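Putative ring-cleaving dioxygenase MhqO (PDB 3OAJ) is a putative extradiol ring-cleavage dioxygenase of the vicinal oxygen chelate superfamily that probably uses iron(II) and may help degrade aromatic compounds. Local coordinates at residues H10-I15 with G214-I219; I219-N224 with F265-D270; R249-A254 with F274-T279. All coordinates share one frame; numbering follows the deposited sequence.

Contact 1 of 3, residues H10-I15 with G214-I219. With ZN (zinc ion), chain C; SO4 (sulfate ion), chain D.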
loop_
_atom_site.group_PDB
_atom_site.type_symbol
_atom_site.label_atom_id
_atom_site.label_comp_id
_atom_site.label_asym_id
_atom_site.label_seq_id
_atom_site.Cartn_x
_atom_site.Cartn_y
_atom_site.Cartn_z
ATOM N N HIS A 10 1.914 7.077 0.224
ATOM C CA HIS A 10 1.808 7.006 1.671
ATOM C C HIS A 10 1.507 5.562 2.073
ATOM O O HIS A 10 2.264 4.953 2.811
ATOM C CB HIS A 10 0.719 7.985 2.176
ATOM C CG HIS A 10 0.623 8.087 3.663
ATOM N ND1 HIS A 10 0.018 7.117 4.437
ATOM C CD2 HIS A 10 1.027 9.056 4.520
ATOM C CE1 HIS A 10 0.081 7.473 5.709
ATOM N NE2 HIS A 10 0.658 8.656 5.785
ATOM N N HIS A 11 0.391 5.027 1.585
ATOM C CA HIS A 11 0.043 3.626 1.837
ATOM C C HIS A 11 -0.851 3.143 0.706
ATOM O O HIS A 11 -1.327 3.939 -0.101
ATOM C CB HIS A 11 -0.676 3.441 3.191
ATOM C CG HIS A 11 -1.995 4.142 3.295
ATOM N ND1 HIS A 11 -2.112 5.448 3.729
ATOM C CD2 HIS A 11 -3.259 3.706 3.065
ATOM C CE1 HIS A 11 -3.391 5.783 3.764
ATOM N NE2 HIS A 11 -4.110 4.750 3.358
ATOM N N ILE A 12 -1.029 1.828 0.638
ATOM C CA ILE A 12 -1.980 1.199 -0.248
ATOM C C ILE A 12 -2.861 0.308 0.616
ATOM O O ILE A 12 -2.410 -0.328 1.561
ATOM C CB ILE A 12 -1.211 0.356 -1.315
ATOM C CG1 ILE A 12 -0.507 1.285 -2.310
ATOM C CG2 ILE A 12 -2.126 -0.609 -2.053
ATOM C CD1 ILE A 12 0.582 0.615 -3.140
ATOM N N THR A 13 -4.136 0.234 0.252
ATOM C CA THR A 13 -5.115 -0.487 1.046
ATOM C C THR A 13 -5.845 -1.500 0.179
ATOM O O THR A 13 -6.316 -1.183 -0.918
ATOM C CB THR A 13 -6.099 0.488 1.714
ATOM O OG1 THR A 13 -5.362 1.290 2.633
ATOM C CG2 THR A 13 -7.273 -0.248 2.429
ATOM N N ALA A 14 -5.904 -2.724 0.695
ATOM C CA ALA A 14 -6.509 -3.836 -0.026
ATOM C C ALA A 14 -7.490 -4.631 0.821
ATOM O O ALA A 14 -7.353 -4.713 2.035
ATOM C CB ALA A 14 -5.420 -4.766 -0.537
ATOM N N ILE A 15 -8.483 -5.216 0.154
ATOM C CA ILE A 15 -9.396 -6.148 0.801
ATOM C C ILE A 15 -8.834 -7.541 0.550
ATOM O O ILE A 15 -8.484 -7.879 -0.582
ATOM C CB ILE A 15 -10.842 -6.022 0.260
ATOM C CG1 ILE A 15 -11.392 -4.621 0.562
ATOM C CG2 ILE A 15 -11.717 -7.082 0.889
ATOM C CD1 ILE A 15 -12.811 -4.351 0.033
ATOM N N GLY A 214 -9.037 -9.658 -2.773
ATOM C CA GLY A 214 -8.026 -9.906 -3.779
ATOM C C GLY A 214 -7.873 -8.765 -4.767
ATOM O O GLY A 214 -7.364 -8.957 -5.856
ATOM N N THR A 215 -8.327 -7.578 -4.387
ATOM C CA THR A 215 -8.096 -6.379 -5.190
ATOM C C THR A 215 -7.615 -5.248 -4.299
ATOM O O THR A 215 -7.896 -5.228 -3.096
ATOM C CB THR A 215 -9.344 -5.917 -5.998
ATOM O OG1 THR A 215 -10.358 -5.410 -5.119
ATOM C CG2 THR A 215 -9.899 -7.049 -6.875
ATOM N N VAL A 216 -6.871 -4.317 -4.894
ATOM C CA VAL A 216 -6.464 -3.108 -4.188
ATOM C C VAL A 216 -7.641 -2.144 -4.178
ATOM O O VAL A 216 -8.216 -1.854 -5.228
ATOM C CB VAL A 216 -5.238 -2.450 -4.846
ATOM C CG1 VAL A 216 -4.912 -1.128 -4.157
ATOM C CG2 VAL A 216 -4.051 -3.420 -4.806
ATOM N N HIS A 217 -7.978 -1.639 -2.991
ATOM C CA HIS A 217 -9.132 -0.744 -2.807
ATOM C C HIS A 217 -8.798 0.692 -3.210
ATOM O O HIS A 217 -9.581 1.361 -3.889
ATOM C CB HIS A 217 -9.626 -0.785 -1.355
ATOM C CG HIS A 217 -10.869 0.019 -1.128
ATOM N ND1 HIS A 217 -12.131 -0.531 -1.180
ATOM C CD2 HIS A 217 -11.044 1.338 -0.875
ATOM C CE1 HIS A 217 -13.031 0.413 -0.956
ATOM N NE2 HIS A 217 -12.398 1.557 -0.772
ATOM N N HIS A 218 -7.632 1.172 -2.766
ATOM C CA HIS A 218 -7.191 2.516 -3.123
ATOM C C HIS A 218 -5.709 2.721 -2.878
ATOM O O HIS A 218 -5.052 1.903 -2.202
ATOM C CB HIS A 218 -8.019 3.577 -2.387
ATOM C CG HIS A 218 -7.870 3.556 -0.892
ATOM N ND1 HIS A 218 -8.732 2.849 -0.078
ATOM C CD2 HIS A 218 -7.008 4.191 -0.063
ATOM C CE1 HIS A 218 -8.406 3.050 1.187
ATOM N NE2 HIS A 218 -7.353 3.846 1.225
ATOM N N ILE A 219 -5.185 3.807 -3.449
ATOM C CA ILE A 219 -3.806 4.189 -3.245
ATOM C C ILE A 219 -3.738 5.591 -2.648
ATOM O O ILE A 219 -4.383 6.511 -3.148
ATOM C CB ILE A 219 -2.990 4.049 -4.573
ATOM C CG1 ILE A 219 -1.519 4.449 -4.363
ATOM C CG2 ILE A 219 -3.631 4.827 -5.738
ATOM C CD1 ILE A 219 -0.557 3.867 -5.411
HETATM ZN ZN ZN C . -6.120 4.968 2.798
HETATM S S SO4 D . -7.519 4.186 4.700
HETATM O O1 SO4 D . -8.789 4.395 4.007
HETATM O O2 SO4 D . -7.690 3.733 6.066
HETATM O O3 SO4 D . -6.659 3.245 3.979
HETATM O O4 SO4 D . -6.863 5.494 4.787
#

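Contact 2 of 3, residues I219-N224 with F265-D270. With ZN (zinc ion), chain C.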
loop_
_atom_site.group_PDB
_atom_site.type_symbol
_atom_site.label_atom_id
_atom_site.label_comp_id
_atom_site.label_asym_id
_atom_site.label_seq_id
_atom_site.Cartn_x
_atom_site.Cartn_y
_atom_site.Cartn_z
ATOM N N ILE A 219 -5.185 3.807 -3.449
ATOM C CA ILE A 219 -3.806 4.189 -3.245
ATOM C C ILE A 219 -3.738 5.591 -2.648
ATOM O O ILE A 219 -4.383 6.511 -3.148
ATOM C CB ILE A 219 -2.990 4.049 -4.573
ATOM C CG1 ILE A 219 -1.519 4.449 -4.363
ATOM C CG2 ILE A 219 -3.631 4.827 -5.738
ATOM C CD1 ILE A 219 -0.557 3.867 -5.411
ATOM N N ALA A 220 -2.946 5.737 -1.582
ATOM C CA ALA A 220 -2.802 7.027 -0.916
ATOM C C ALA A 220 -1.440 7.645 -1.209
ATOM O O ALA A 220 -0.393 6.974 -1.160
ATOM C CB ALA A 220 -2.989 6.874 0.582
ATOM N N TRP A 221 -1.489 8.931 -1.528
ATOM C CA TRP A 221 -0.313 9.755 -1.764
ATOM C C TRP A 221 -0.038 10.635 -0.555
ATOM O O TRP A 221 -0.950 11.020 0.160
ATOM C CB TRP A 221 -0.561 10.617 -3.007
ATOM C CG TRP A 221 -0.992 9.769 -4.170
ATOM C CD1 TRP A 221 -2.269 9.524 -4.569
ATOM C CD2 TRP A 221 -0.146 9.020 -5.056
ATOM N NE1 TRP A 221 -2.276 8.670 -5.635
ATOM C CE2 TRP A 221 -0.986 8.358 -5.965
ATOM C CE3 TRP A 221 1.243 8.860 -5.172
ATOM C CZ2 TRP A 221 -0.496 7.535 -6.975
ATOM C CZ3 TRP A 221 1.731 8.036 -6.181
ATOM C CH2 TRP A 221 0.859 7.413 -7.084
ATOM N N ARG A 222 1.229 10.934 -0.334
ATOM C CA ARG A 222 1.671 11.706 0.834
ATOM C C ARG A 222 1.412 13.198 0.746
ATOM O O ARG A 222 1.578 13.816 -0.301
ATOM C CB ARG A 222 3.171 11.500 1.053
ATOM C CG ARG A 222 3.512 10.072 1.450
ATOM C CD ARG A 222 4.985 9.777 1.371
ATOM N NE ARG A 222 5.737 10.586 2.310
ATOM C CZ ARG A 222 7.057 10.620 2.372
ATOM N NH1 ARG A 222 7.789 9.872 1.556
ATOM N NH2 ARG A 222 7.640 11.395 3.266
ATOM N N ALA A 223 1.014 13.768 1.880
ATOM C CA ALA A 223 1.089 15.208 2.105
ATOM C C ALA A 223 1.991 15.394 3.311
ATOM O O ALA A 223 1.984 14.556 4.213
ATOM C CB ALA A 223 -0.307 15.815 2.349
ATOM N N ASN A 224 2.740 16.491 3.339
ATOM C CA ASN A 224 3.704 16.738 4.414
ATOM C C ASN A 224 3.075 16.895 5.800
ATOM O O ASN A 224 3.643 16.459 6.795
ATOM C CB ASN A 224 4.539 18.000 4.130
ATOM C CG ASN A 224 5.347 17.915 2.839
ATOM O OD1 ASN A 224 5.405 18.883 2.064
ATOM N ND2 ASN A 224 5.983 16.784 2.609
ATOM N N PHE A 265 -8.117 7.467 -5.368
ATOM C CA PHE A 265 -6.896 8.040 -4.814
ATOM C C PHE A 265 -7.197 8.632 -3.439
ATOM O O PHE A 265 -8.340 8.995 -3.119
ATOM C CB PHE A 265 -6.407 9.187 -5.714
ATOM C CG PHE A 265 -5.524 8.755 -6.885
ATOM C CD1 PHE A 265 -5.460 7.434 -7.324
ATOM C CD2 PHE A 265 -4.792 9.719 -7.580
ATOM C CE1 PHE A 265 -4.669 7.076 -8.399
ATOM C CE2 PHE A 265 -3.968 9.364 -8.664
ATOM C CZ PHE A 265 -3.917 8.039 -9.077
ATOM N N GLU A 266 -6.147 8.783 -2.648
ATOM C CA GLU A 266 -6.272 9.382 -1.327
ATOM C C GLU A 266 -5.054 10.274 -1.143
ATOM O O GLU A 266 -4.001 9.996 -1.708
ATOM C CB GLU A 266 -6.296 8.271 -0.269
ATOM C CG GLU A 266 -6.176 8.742 1.203
ATOM C CD GLU A 266 -6.133 7.596 2.180
ATOM O OE1 GLU A 266 -6.193 6.423 1.758
ATOM O OE2 GLU A 266 -6.016 7.872 3.392
ATOM N N ILE A 267 -5.216 11.376 -0.415
ATOM C CA ILE A 267 -4.056 12.110 0.112
ATOM C C ILE A 267 -4.086 11.919 1.625
ATOM O O ILE A 267 -5.084 12.238 2.270
ATOM C CB ILE A 267 -4.084 13.619 -0.237
ATOM C CG1 ILE A 267 -4.366 13.857 -1.737
ATOM C CG2 ILE A 267 -2.798 14.335 0.297
ATOM C CD1 ILE A 267 -3.336 13.327 -2.679
ATOM N N ALA A 268 -2.987 11.397 2.168
ATOM C CA ALA A 268 -2.836 11.124 3.589
ATOM C C ALA A 268 -1.640 11.879 4.132
ATOM O O ALA A 268 -0.578 11.930 3.500
ATOM C CB ALA A 268 -2.637 9.636 3.816
ATOM N N THR A 269 -1.804 12.443 5.320
ATOM C CA THR A 269 -0.726 13.177 5.939
ATOM C C THR A 269 0.356 12.254 6.485
ATOM O O THR A 269 0.051 11.192 7.058
ATOM C CB THR A 269 -1.233 14.049 7.100
ATOM O OG1 THR A 269 -1.857 13.235 8.100
ATOM C CG2 THR A 269 -2.204 15.128 6.623
ATOM N N ASP A 270 1.624 12.657 6.343
ATOM C CA ASP A 270 2.710 11.874 6.941
ATOM C C ASP A 270 2.532 11.716 8.462
ATOM O O ASP A 270 2.584 10.594 8.963
ATOM C CB ASP A 270 4.106 12.438 6.603
ATOM C CG ASP A 270 4.523 12.167 5.154
ATOM O OD1 ASP A 270 3.847 11.373 4.454
ATOM O OD2 ASP A 270 5.521 12.775 4.703
HETATM ZN ZN ZN C . -6.120 4.968 2.798
#

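Contact 3 of 3, residues R249-A254 with F274-T279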
loop_
_atom_site.group_PDB
_atom_site.type_symbol
_atom_site.label_atom_id
_atom_site.label_comp_id
_atom_site.label_asym_id
_atom_site.label_seq_id
_atom_site.Cartn_x
_atom_site.Cartn_y
_atom_site.Cartn_z
ATOM N N ARG A 249 -8.099 9.635 10.663
ATOM C CA ARG A 249 -7.900 8.177 10.764
ATOM C C ARG A 249 -6.945 7.788 11.881
ATOM O O ARG A 249 -6.426 6.663 11.905
ATOM C CB ARG A 249 -7.422 7.589 9.426
ATOM C CG ARG A 249 -8.287 7.950 8.207
ATOM C CD ARG A 249 -9.734 7.520 8.390
ATOM N NE ARG A 249 -10.416 7.262 7.126
ATOM C CZ ARG A 249 -11.727 7.036 6.998
ATOM N NH1 ARG A 249 -12.531 7.071 8.057
ATOM N NH2 ARG A 249 -12.246 6.797 5.799
ATOM N N ASN A 250 -6.721 8.727 12.804
ATOM C CA ASN A 250 -5.906 8.524 14.010
ATOM C C ASN A 250 -4.413 8.567 13.720
ATOM O O ASN A 250 -3.688 9.316 14.359
ATOM C CB ASN A 250 -6.293 7.220 14.747
ATOM C CG ASN A 250 -5.828 7.187 16.203
ATOM O OD1 ASN A 250 -5.134 8.082 16.680
ATOM N ND2 ASN A 250 -6.226 6.142 16.915
ATOM N N TYR A 251 -3.953 7.780 12.751
ATOM C CA TYR A 251 -2.505 7.689 12.461
ATOM C C TYR A 251 -2.109 8.609 11.311
ATOM O O TYR A 251 -0.937 8.732 10.972
ATOM C CB TYR A 251 -2.124 6.219 12.232
ATOM C CG TYR A 251 -2.759 5.392 13.325
ATOM C CD1 TYR A 251 -3.855 4.556 13.072
ATOM C CD2 TYR A 251 -2.341 5.542 14.647
ATOM C CE1 TYR A 251 -4.482 3.862 14.114
ATOM C CE2 TYR A 251 -2.965 4.857 15.684
ATOM C CZ TYR A 251 -4.031 4.021 15.407
ATOM O OH TYR A 251 -4.623 3.350 16.447
ATOM N N PHE A 252 -3.116 9.256 10.732
ATOM C CA PHE A 252 -2.982 10.247 9.644
ATOM C C PHE A 252 -4.386 10.796 9.406
ATOM O O PHE A 252 -5.363 10.174 9.818
ATOM C CB PHE A 252 -2.421 9.613 8.346
ATOM C CG PHE A 252 -3.156 8.381 7.899
ATOM C CD1 PHE A 252 -4.271 8.470 7.067
ATOM C CD2 PHE A 252 -2.746 7.116 8.336
ATOM C CE1 PHE A 252 -4.954 7.330 6.650
ATOM C CE2 PHE A 252 -3.448 5.971 7.927
ATOM C CZ PHE A 252 -4.563 6.074 7.111
ATOM N N ASN A 253 -4.472 11.966 8.766
ATOM C CA ASN A 253 -5.729 12.496 8.238
ATOM C C ASN A 253 -5.781 12.158 6.749
ATOM O O ASN A 253 -4.740 12.069 6.092
ATOM C CB ASN A 253 -5.820 14.007 8.466
ATOM C CG ASN A 253 -5.953 14.369 9.942
ATOM O OD1 ASN A 253 -6.559 13.635 10.720
ATOM N ND2 ASN A 253 -5.343 15.484 10.339
ATOM N N ALA A 254 -6.991 11.942 6.243
ATOM C CA ALA A 254 -7.232 11.474 4.879
ATOM C C ALA A 254 -8.260 12.306 4.126
ATOM O O ALA A 254 -9.247 12.734 4.704
ATOM C CB ALA A 254 -7.707 10.034 4.914
ATOM N N PHE A 274 2.146 5.816 13.598
ATOM C CA PHE A 274 1.554 4.716 14.360
ATOM C C PHE A 274 1.978 4.610 15.814
ATOM O O PHE A 274 1.437 3.777 16.547
ATOM C CB PHE A 274 1.764 3.394 13.627
ATOM C CG PHE A 274 1.155 3.372 12.254
ATOM C CD1 PHE A 274 -0.209 3.222 12.081
ATOM C CD2 PHE A 274 1.967 3.494 11.122
ATOM C CE1 PHE A 274 -0.780 3.212 10.804
ATOM C CE2 PHE A 274 1.429 3.476 9.852
ATOM C CZ PHE A 274 0.045 3.345 9.685
ATOM N N ALA A 275 2.922 5.460 16.217
ATOM C CA ALA A 275 3.516 5.395 17.560
ATOM C C ALA A 275 2.928 6.371 18.578
ATOM O O ALA A 275 3.579 6.688 19.577
ATOM C CB ALA A 275 5.017 5.601 17.470
ATOM N N HIS A 276 1.709 6.842 18.356
ATOM C CA HIS A 276 1.172 7.868 19.250
ATOM C C HIS A 276 0.008 7.396 20.115
ATOM O O HIS A 276 -0.500 8.174 20.923
ATOM C CB HIS A 276 0.767 9.113 18.466
ATOM C CG HIS A 276 -0.612 9.033 17.904
ATOM N ND1 HIS A 276 -0.888 8.414 16.709
ATOM C CD2 HIS A 276 -1.801 9.460 18.393
ATOM C CE1 HIS A 276 -2.187 8.476 16.476
ATOM N NE2 HIS A 276 -2.762 9.110 17.481
ATOM N N ASP A 277 -0.446 6.156 19.925
ATOM C CA ASP A 277 -1.309 5.525 20.925
ATOM C C ASP A 277 -0.710 4.219 21.462
ATOM O O ASP A 277 -1.279 3.573 22.337
ATOM C CB ASP A 277 -2.759 5.364 20.440
ATOM C CG ASP A 277 -2.892 4.463 19.229
ATOM O OD1 ASP A 277 -1.875 3.963 18.714
ATOM O OD2 ASP A 277 -4.045 4.280 18.783
ATOM N N GLU A 278 0.455 3.865 20.916
ATOM C CA GLU A 278 1.326 2.829 21.442
ATOM C C GLU A 278 2.750 3.339 21.271
ATOM O O GLU A 278 3.024 4.161 20.397
ATOM C CB GLU A 278 1.190 1.526 20.648
ATOM C CG GLU A 278 -0.163 0.853 20.709
ATOM C CD GLU A 278 -0.238 -0.379 19.830
ATOM O OE1 GLU A 278 -0.377 -0.227 18.597
ATOM O OE2 GLU A 278 -0.156 -1.501 20.369
ATOM N N THR A 279 3.671 2.830 22.074
ATOM C CA THR A 279 5.085 3.171 21.909
ATOM C C THR A 279 5.614 2.589 20.602
ATOM O O THR A 279 5.057 1.620 20.072
ATOM C CB THR A 279 5.947 2.656 23.073
ATOM O OG1 THR A 279 5.910 1.222 23.106
ATOM C CG2 THR A 279 5.453 3.228 24.408
#

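Contact 1 of 3, residues H10-I15 with G214-I219
Two of the three protein ligands of the metal site in this vicinal oxygen chelate protein come from neighbouring antiparallel strands, His-11 from one and His-218 from the other. NE2 of His-11 lies 2.1 Å from the zinc ion and NE2 of His-218 lies 2.3 Å from it. The two rings meet rim to rim with their planes at 80°, neither over the face of the other. Both side chains hold CG between the backbone N and the carbonyl carbon (chi1 63° and 64°), and the rings thereby converge on the metal. Glu-266 of strand 264-269 is the third protein ligand, and a sulfate, probably from the crystallisation liquor, also binds through O3 and O4.

Thr-13 stands alongside His-218 and lays CB over one face of its ring, 3.8 Å from the centroid, a CH-pi contact. Its OG1 donates to sulfate O3 at 2.7 Å. ND1 of His-11 donates a straight bond to ND1 of His-10, 2.8 Å away, which with the metal bond at NE2 holds the ring's rotation.

A classic beta bulge at His-217 and His-218 interrupts the strand pairing: O of Thr-13 accepts from N of His-217 at 2.7 Å and from N of His-218 at 3.3 Å. Thr-13 N in turn donates to His-218 O. On the other face of the sheet, Ile-12 CG2 packs against Val-216 CG1 at 3.5 Å.

With ND1 of His-11 serving as donor, its NE2 is left to the metal; the neighbouring His-10 acceptor would probably make that ring a stronger electron donor to the cation.

Contact 2 of 3, residues I219-N224 with F265-D270
Five backbone hydrogen bonds join Ile-219 to Ala-223 with Glu-266 to Asp-270, the carbonyls and amides alternating between the two parallel strands. Trp-221 carries two of them: its N donates to Glu-266 O at 2.7 Å, almost straight, and its O accepts from Ala-268 N at 2.9 Å.

The aromatic contact is T-shaped. Trp-221 turns the edge of its five-membered ring to Phe-265, with NE1 3.3 Å above the phenyl plane and over its centre, the two planes being 61° apart. Ile-219 CG2 touches the same phenyl ring at CD1, 3.6 Å away. On the face of the sheet that carries Ile-219, Trp-221 and Phe-265, Ile-267 CG2 also packs against Ala-223 CB.

Strands 215-223 and 264-269 are neighbours in a mixed sheet of the vicinal oxygen chelate fold, and the opposite face of the pair carries Ala-220, Glu-266, Arg-222 and Ala-268. Glu-266 contributes the carboxylate ligand of the metal site. Its chain is extended, with CG anti to the backbone N (chi1 170°), and brings OE1 to 1.8 Å from the zinc ion. The methyl of Ala-220 lies beside this carboxylate, CB being 3.4 Å from OE1.

The salt bridge is side-on. Arg-222 NE donates to Asp-270 OD1 at 3.0 Å on the syn side, while NH2 reaches OD2 at 2.9 Å from above the carboxylate plane, OD2 itself lying in the guanidinium plane.

Contact 3 of 3, residues R249-A254 with F274-T279
Tyr-251 leads an aromatic cluster with Phe-274 and His-276, which joins the turn before strand 253-258 to the loop that follows strand 264-269 in the second half of this vicinal oxygen chelate protein. The apolar part of the cluster centres on the base of the tyrosine. Tyr-251 CB lies 3.6 Å from Phe-274 CD1, and the tyrosine CG is close to the same atom. The tyrosine and phenylalanine rings are oblique, their planes 34° apart and their centroids 5.4 Å from each other. His-276 meets the tyrosine rim to rim, its CE1 lying 3.5 Å from Tyr-251 CD2. Within its own segment, Tyr-251 also carries CB of Asn-250 over the centre of one ring face. Val-35 and Lys-36 touch Phe-274 and Tyr-251 respectively; they belong to strand 33-39, the outermost strand at one end of the same sheet, while 253-258 is the last but one at the other.

Polar contacts gather round the outer part of the cluster. Between His-276 NE2 and Asn-250 OD1, 2.7 Å apart, there is a weak, strongly bent hydrogen bond (121°), doubtful because the imidazole lies too close to Asn-250 in the model. The amide oxygen sits at the edge of the imidazole, near its plane. The stronger polar partner of His-276 is Gly-273, whose O is hydrogen-bonded to ND1. Asp-277 reaches the tyrosine hydroxyl with CG set between its backbone N and carbonyl carbon (chi1 63°), and its carboxylate lies at the tyrosine edge. The other carboxylate oxygen, OD1, forms a salt bridge with Lys-36. Tyr-251 OH donates to the syn lone pair of Asp-277 OD2 at 2.6 Å.

How the contacts relate
Contacts 1 and 2 share Ile-219 and strand 215-223, which runs antiparallel to strand 9-16 on one side and parallel to strand 264-269 on the other. Together they supply the three protein ligands of the zinc, with His-218 NE2 and Glu-266 OE1 2.9 Å apart. The centres of contacts 1 and 2 are about 13 Å apart. Segment 249-254 of contact 3 borders the site through Phe-252, whose CZ lies 3.6 Å from His-11 CE1 and whose CE1 lies 3.5 Å from Glu-266 OE2. Contacts 2 and 3 are also tied by Asn-253 N and Thr-269 OG1, 3.0 Å apart. In contact 3, the nearest atoms of the Phe-274 side chain are about 9 Å from the zinc.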